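Local coordinates for salicylic acid-binding protein 2 (Nicotiana tabacum, PDB 1XKL), which hydrolyses methyl salicylate to the defence hormone salicylic acid, thereby helping to activate systemic acquired resistance in tobacco, at residues L146-H158 with L169-L181. Residues are numbered along the deposited sequence; the frame is centred on the assembly and turned at random.
Sequences LTSMFFGPKFLAH and LALASSLVRPSSL. With STH (2-amino-4H-1,3-benzoxathiin-4-ol), chain E.
Met149 and Ser179 form a single antiparallel beta bridge in the cap of this alpha/beta hydrolase, the part of the fold lying over the bound 2-amino-4H-1,3-benzoxathiin-4-ol. Two backbone bonds define it as a hydrogen-bonded pair: Met149 N reaches Ser179 O at 2.7 Å, and Ser179 N returns to Met149 O with an N-H...O angle of 175°. Strand 147-150 pairs with strand 135-138 along its other edge, so the bridge adds a third chain, at one residue pair only. Beyond the bridge, Ser180 OG gives its proton to Thr147 O (2.8 Å), and this hydroxyl is also hydrogen-bonded to the backbone N of Phe182.

On the ligand side packing is close. Met149, present as selenomethionine, has a side chain extended until it bends at chi3 (63°), which sets CE 3.5 Å from Leu181 CD2; that methyl in turn lies 3.4 Å from ligand atom O8. Phe151 and Phe155 line the same pocket, and Ser179 touches the salicylate-binding Ala13.

Phe150 is partly exposed yet still closely packed: its CE1 lies 3.5 Å from Val176 O, which sits at the ring edge, and Pro178 CD makes an off-centre CH-pi approach, 4.3 Å from the ring centroid of Phe150. The looser part is at helices 153-158 and 169-175, roughly antiparallel at 147° with axes 10.3 Å apart, where Ser173 is exposed. Methyl groups make the contact between them and the residue just beyond: Leu156 CD1 meets Val176 CG1 tip to tip, and the nearest approach is that of both Leu169 methyls, CD1 and CD2, each 3.8 Å from Ala157 CB.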
loop_
_atom_site.group_PDB
_atom_site.type_symbol
_atom_site.label_atom_id
_atom_site.label_comp_id
_atom_site.label_asym_id
_atom_site.label_seq_id
_atom_site.Cartn_x
_atom_site.Cartn_y
_atom_site.Cartn_z
ATOM N N LEU A 146 27.101 -4.848 -8.672
ATOM C CA LEU A 146 26.199 -5.957 -8.980
ATOM C C LEU A 146 24.948 -5.382 -9.630
ATOM O O LEU A 146 24.419 -4.369 -9.175
ATOM C CB LEU A 146 25.826 -6.728 -7.711
ATOM C CG LEU A 146 26.955 -7.501 -7.020
ATOM C CD1 LEU A 146 26.453 -8.041 -5.692
ATOM C CD2 LEU A 146 27.438 -8.635 -7.911
ATOM N N THR A 147 24.482 -6.025 -10.696
ATOM C CA THR A 147 23.307 -5.556 -11.423
ATOM C C THR A 147 22.253 -6.653 -11.571
ATOM O O THR A 147 22.587 -7.802 -11.853
ATOM C CB THR A 147 23.709 -5.063 -12.837
ATOM O OG1 THR A 147 24.655 -3.994 -12.718
ATOM C CG2 THR A 147 22.492 -4.571 -13.607
ATOM N N SER A 148 20.986 -6.298 -11.378
ATOM C CA SER A 148 19.902 -7.264 -11.516
ATOM C C SER A 148 19.185 -7.012 -12.836
ATOM O O SER A 148 19.150 -5.878 -13.322
ATOM C CB SER A 148 18.910 -7.151 -10.345
ATOM O OG SER A 148 18.259 -5.890 -10.328
HETATM N N MSE A 149 18.635 -8.072 -13.421
HETATM C CA MSE A 149 17.914 -7.976 -14.686
HETATM C C MSE A 149 16.501 -8.518 -14.490
HETATM O O MSE A 149 16.326 -9.621 -13.976
HETATM C CB MSE A 149 18.645 -8.785 -15.766
HETATM C CG MSE A 149 17.972 -8.780 -17.126
HETATM SE SE MSE A 149 18.986 -9.789 -18.459
HETATM C CE MSE A 149 18.873 -11.534 -17.626
ATOM N N PHE A 150 15.500 -7.742 -14.888
ATOM C CA PHE A 150 14.110 -8.163 -14.730
ATOM C C PHE A 150 13.314 -7.884 -15.989
ATOM O O PHE A 150 13.001 -6.733 -16.297
ATOM C CB PHE A 150 13.480 -7.442 -13.530
ATOM C CG PHE A 150 12.069 -7.880 -13.215
ATOM C CD1 PHE A 150 11.705 -9.218 -13.288
ATOM C CD2 PHE A 150 11.116 -6.950 -12.807
ATOM C CE1 PHE A 150 10.410 -9.630 -12.959
ATOM C CE2 PHE A 150 9.817 -7.351 -12.474
ATOM C CZ PHE A 150 9.468 -8.692 -12.552
ATOM N N PHE A 151 12.997 -8.944 -16.728
ATOM C CA PHE A 151 12.235 -8.806 -17.966
ATOM C C PHE A 151 10.899 -8.111 -17.717
ATOM O O PHE A 151 10.236 -8.360 -16.713
ATOM C CB PHE A 151 11.974 -10.182 -18.598
ATOM C CG PHE A 151 13.221 -10.932 -18.973
ATOM C CD1 PHE A 151 14.391 -10.246 -19.294
ATOM C CD2 PHE A 151 13.218 -12.321 -19.042
ATOM C CE1 PHE A 151 15.540 -10.935 -19.679
ATOM C CE2 PHE A 151 14.361 -13.020 -19.426
ATOM C CZ PHE A 151 15.528 -12.323 -19.746
ATOM N N GLY A 152 10.523 -7.229 -18.636
ATOM C CA GLY A 152 9.263 -6.526 -18.518
ATOM C C GLY A 152 8.247 -7.221 -19.405
ATOM O O GLY A 152 8.624 -8.066 -20.220
ATOM N N PRO A 153 6.952 -6.895 -19.276
ATOM C CA PRO A 153 5.895 -7.512 -20.086
ATOM C C PRO A 153 6.046 -7.338 -21.602
ATOM O O PRO A 153 5.772 -8.265 -22.367
ATOM C CB PRO A 153 4.621 -6.863 -19.541
ATOM C CG PRO A 153 5.106 -5.538 -19.008
ATOM C CD PRO A 153 6.383 -5.925 -18.325
ATOM N N LYS A 154 6.471 -6.150 -22.027
ATOM C CA LYS A 154 6.671 -5.861 -23.448
ATOM C C LYS A 154 7.796 -6.746 -23.981
ATOM O O LYS A 154 7.661 -7.386 -25.028
ATOM C CB LYS A 154 7.055 -4.386 -23.646
ATOM C CG LYS A 154 6.088 -3.370 -23.036
ATOM C CD LYS A 154 4.719 -3.461 -23.689
ATOM C CE LYS A 154 3.742 -2.447 -23.091
ATOM N NZ LYS A 154 4.154 -1.020 -23.332
ATOM N N PHE A 155 8.903 -6.785 -23.247
ATOM C CA PHE A 155 10.057 -7.583 -23.649
ATOM C C PHE A 155 9.677 -9.043 -23.811
ATOM O O PHE A 155 10.114 -9.705 -24.754
ATOM C CB PHE A 155 11.185 -7.454 -22.625
ATOM C CG PHE A 155 12.435 -8.212 -22.995
ATOM C CD1 PHE A 155 12.745 -9.420 -22.378
ATOM C CD2 PHE A 155 13.305 -7.711 -23.963
ATOM C CE1 PHE A 155 13.912 -10.112 -22.708
ATOM C CE2 PHE A 155 14.473 -8.395 -24.301
ATOM C CZ PHE A 155 14.775 -9.598 -23.676
ATOM N N LEU A 156 8.865 -9.552 -22.890
ATOM C CA LEU A 156 8.448 -10.943 -22.977
ATOM C C LEU A 156 7.570 -11.183 -24.198
ATOM O O LEU A 156 7.781 -12.132 -24.949
ATOM C CB LEU A 156 7.668 -11.359 -21.726
ATOM C CG LEU A 156 8.405 -11.464 -20.400
ATOM C CD1 LEU A 156 7.385 -11.731 -19.300
ATOM C CD2 LEU A 156 9.453 -12.588 -20.460
ATOM N N ALA A 157 6.587 -10.317 -24.399
ATOM C CA ALA A 157 5.652 -10.476 -25.508
ATOM C C ALA A 157 6.211 -10.268 -26.911
ATOM O O ALA A 157 5.804 -10.956 -27.844
ATOM C CB ALA A 157 4.459 -9.562 -25.299
ATOM N N HIS A 158 7.137 -9.322 -27.054
ATOM C CA HIS A 158 7.705 -8.998 -28.355
ATOM C C HIS A 158 9.092 -9.553 -28.657
ATOM O O HIS A 158 9.508 -9.589 -29.816
ATOM C CB HIS A 158 7.728 -7.476 -28.538
ATOM C CG HIS A 158 6.370 -6.859 -28.657
ATOM N ND1 HIS A 158 5.728 -6.240 -27.600
ATOM C CD2 HIS A 158 5.528 -6.760 -29.712
ATOM C CE1 HIS A 158 4.556 -5.787 -28.004
ATOM N NE2 HIS A 158 4.409 -6.090 -29.283
ATOM N N LEU A 169 2.055 -16.435 -22.391
ATOM C CA LEU A 169 2.514 -15.099 -22.066
ATOM C C LEU A 169 1.931 -14.731 -20.700
ATOM O O LEU A 169 2.630 -14.209 -19.825
ATOM C CB LEU A 169 2.040 -14.110 -23.129
ATOM C CG LEU A 169 2.262 -12.614 -22.883
ATOM C CD1 LEU A 169 3.757 -12.308 -22.763
ATOM C CD2 LEU A 169 1.639 -11.829 -24.031
ATOM N N ALA A 170 0.644 -15.021 -20.515
ATOM C CA ALA A 170 -0.028 -14.721 -19.247
ATOM C C ALA A 170 0.658 -15.472 -18.112
ATOM O O ALA A 170 0.817 -14.949 -17.010
ATOM C CB ALA A 170 -1.491 -15.112 -19.327
ATOM N N LEU A 171 1.065 -16.705 -18.391
ATOM C CA LEU A 171 1.738 -17.525 -17.402
ATOM C C LEU A 171 3.104 -16.929 -17.065
ATOM O O LEU A 171 3.427 -16.712 -15.889
ATOM C CB LEU A 171 1.885 -18.950 -17.936
ATOM C CG LEU A 171 2.594 -19.986 -17.061
ATOM C CD1 LEU A 171 1.829 -20.203 -15.771
ATOM C CD2 LEU A 171 2.715 -21.295 -17.839
ATOM N N ALA A 172 3.904 -16.640 -18.089
ATOM C CA ALA A 172 5.230 -16.067 -17.850
ATOM C C ALA A 172 5.146 -14.748 -17.088
ATOM O O ALA A 172 5.918 -14.513 -16.162
ATOM C CB ALA A 172 5.966 -15.855 -19.177
ATOM N N SER A 173 4.208 -13.890 -17.474
ATOM C CA SER A 173 4.073 -12.603 -16.817
ATOM C C SER A 173 3.795 -12.703 -15.322
ATOM O O SER A 173 4.228 -11.850 -14.549
ATOM C CB SER A 173 2.984 -11.772 -17.491
ATOM O OG SER A 173 3.392 -11.368 -18.786
ATOM N N SER A 174 3.084 -13.741 -14.902
ATOM C CA SER A 174 2.777 -13.889 -13.484
ATOM C C SER A 174 3.845 -14.661 -12.716
ATOM O O SER A 174 3.745 -14.799 -11.501
ATOM C CB SER A 174 1.440 -14.602 -13.303
ATOM O OG SER A 174 1.557 -15.958 -13.688
ATOM N N LEU A 175 4.866 -15.165 -13.403
ATOM C CA LEU A 175 5.897 -15.934 -12.713
ATOM C C LEU A 175 7.324 -15.425 -12.842
ATOM O O LEU A 175 8.192 -15.830 -12.067
ATOM C CB LEU A 175 5.857 -17.387 -13.176
ATOM C CG LEU A 175 4.609 -18.183 -12.779
ATOM C CD1 LEU A 175 4.623 -19.548 -13.467
ATOM C CD2 LEU A 175 4.581 -18.342 -11.270
ATOM N N VAL A 176 7.582 -14.553 -13.812
ATOM C CA VAL A 176 8.936 -14.041 -13.994
ATOM C C VAL A 176 9.442 -13.286 -12.777
ATOM O O VAL A 176 8.703 -12.543 -12.144
ATOM C CB VAL A 176 9.055 -13.104 -15.225
ATOM C CG1 VAL A 176 8.904 -13.912 -16.501
ATOM C CG2 VAL A 176 8.027 -11.991 -15.155
ATOM N N ARG A 177 10.711 -13.491 -12.451
ATOM C CA ARG A 177 11.315 -12.816 -11.321
ATOM C C ARG A 177 12.635 -12.196 -11.756
ATOM O O ARG A 177 13.190 -12.552 -12.799
ATOM C CB ARG A 177 11.558 -13.810 -10.181
ATOM C CG ARG A 177 10.286 -14.422 -9.582
ATOM C CD ARG A 177 10.638 -15.520 -8.590
ATOM N NE ARG A 177 11.382 -14.993 -7.450
ATOM C CZ ARG A 177 11.973 -15.742 -6.528
ATOM N NH1 ARG A 177 11.917 -17.063 -6.602
ATOM N NH2 ARG A 177 12.626 -15.172 -5.524
ATOM N N PRO A 178 13.155 -11.248 -10.966
ATOM C CA PRO A 178 14.428 -10.632 -11.350
ATOM C C PRO A 178 15.596 -11.602 -11.235
ATOM O O PRO A 178 15.597 -12.477 -10.375
ATOM C CB PRO A 178 14.553 -9.452 -10.383
ATOM C CG PRO A 178 13.766 -9.908 -9.171
ATOM C CD PRO A 178 12.569 -10.591 -9.783
ATOM N N SER A 179 16.574 -11.484 -12.126
ATOM C CA SER A 179 17.743 -12.342 -12.027
ATOM C C SER A 179 18.976 -11.488 -12.314
ATOM O O SER A 179 19.011 -10.315 -11.934
ATOM C CB SER A 179 17.650 -13.559 -12.973
ATOM O OG SER A 179 17.935 -13.248 -14.321
ATOM N N SER A 180 19.970 -12.044 -12.994
ATOM C CA SER A 180 21.192 -11.291 -13.266
ATOM C C SER A 180 21.999 -12.041 -14.307
ATOM O O SER A 180 21.822 -13.244 -14.469
ATOM C CB SER A 180 21.991 -11.163 -11.959
ATOM O OG SER A 180 23.231 -10.501 -12.131
ATOM N N LEU A 181 22.857 -11.333 -15.034
ATOM C CA LEU A 181 23.709 -11.985 -16.025
ATOM C C LEU A 181 25.032 -12.261 -15.332
ATOM O O LEU A 181 25.904 -12.926 -15.884
ATOM C CB LEU A 181 23.941 -11.080 -17.239
ATOM C CG LEU A 181 22.736 -10.796 -18.135
ATOM C CD1 LEU A 181 23.141 -9.889 -19.292
ATOM C CD2 LEU A 181 22.186 -12.111 -18.663
HETATM C C8 STH E . 18.898 -14.648 -20.542
HETATM O O8 STH E . 20.049 -14.399 -19.862
HETATM C C1 STH E . 18.484 -13.826 -21.716
HETATM C C2 STH E . 17.214 -14.137 -22.417
HETATM C C3 STH E . 16.822 -13.349 -23.537
HETATM C C4 STH E . 17.630 -12.251 -23.967
HETATM C C5 STH E . 18.851 -11.939 -23.292
HETATM C C6 STH E . 19.265 -12.703 -22.181
HETATM C C7 STH E . 16.939 -16.203 -21.153
HETATM O O2 STH E . 16.393 -15.225 -22.023
HETATM N N7 STH E . 15.889 -16.781 -20.454
HETATM S S7 STH E . 18.097 -15.727 -20.134
#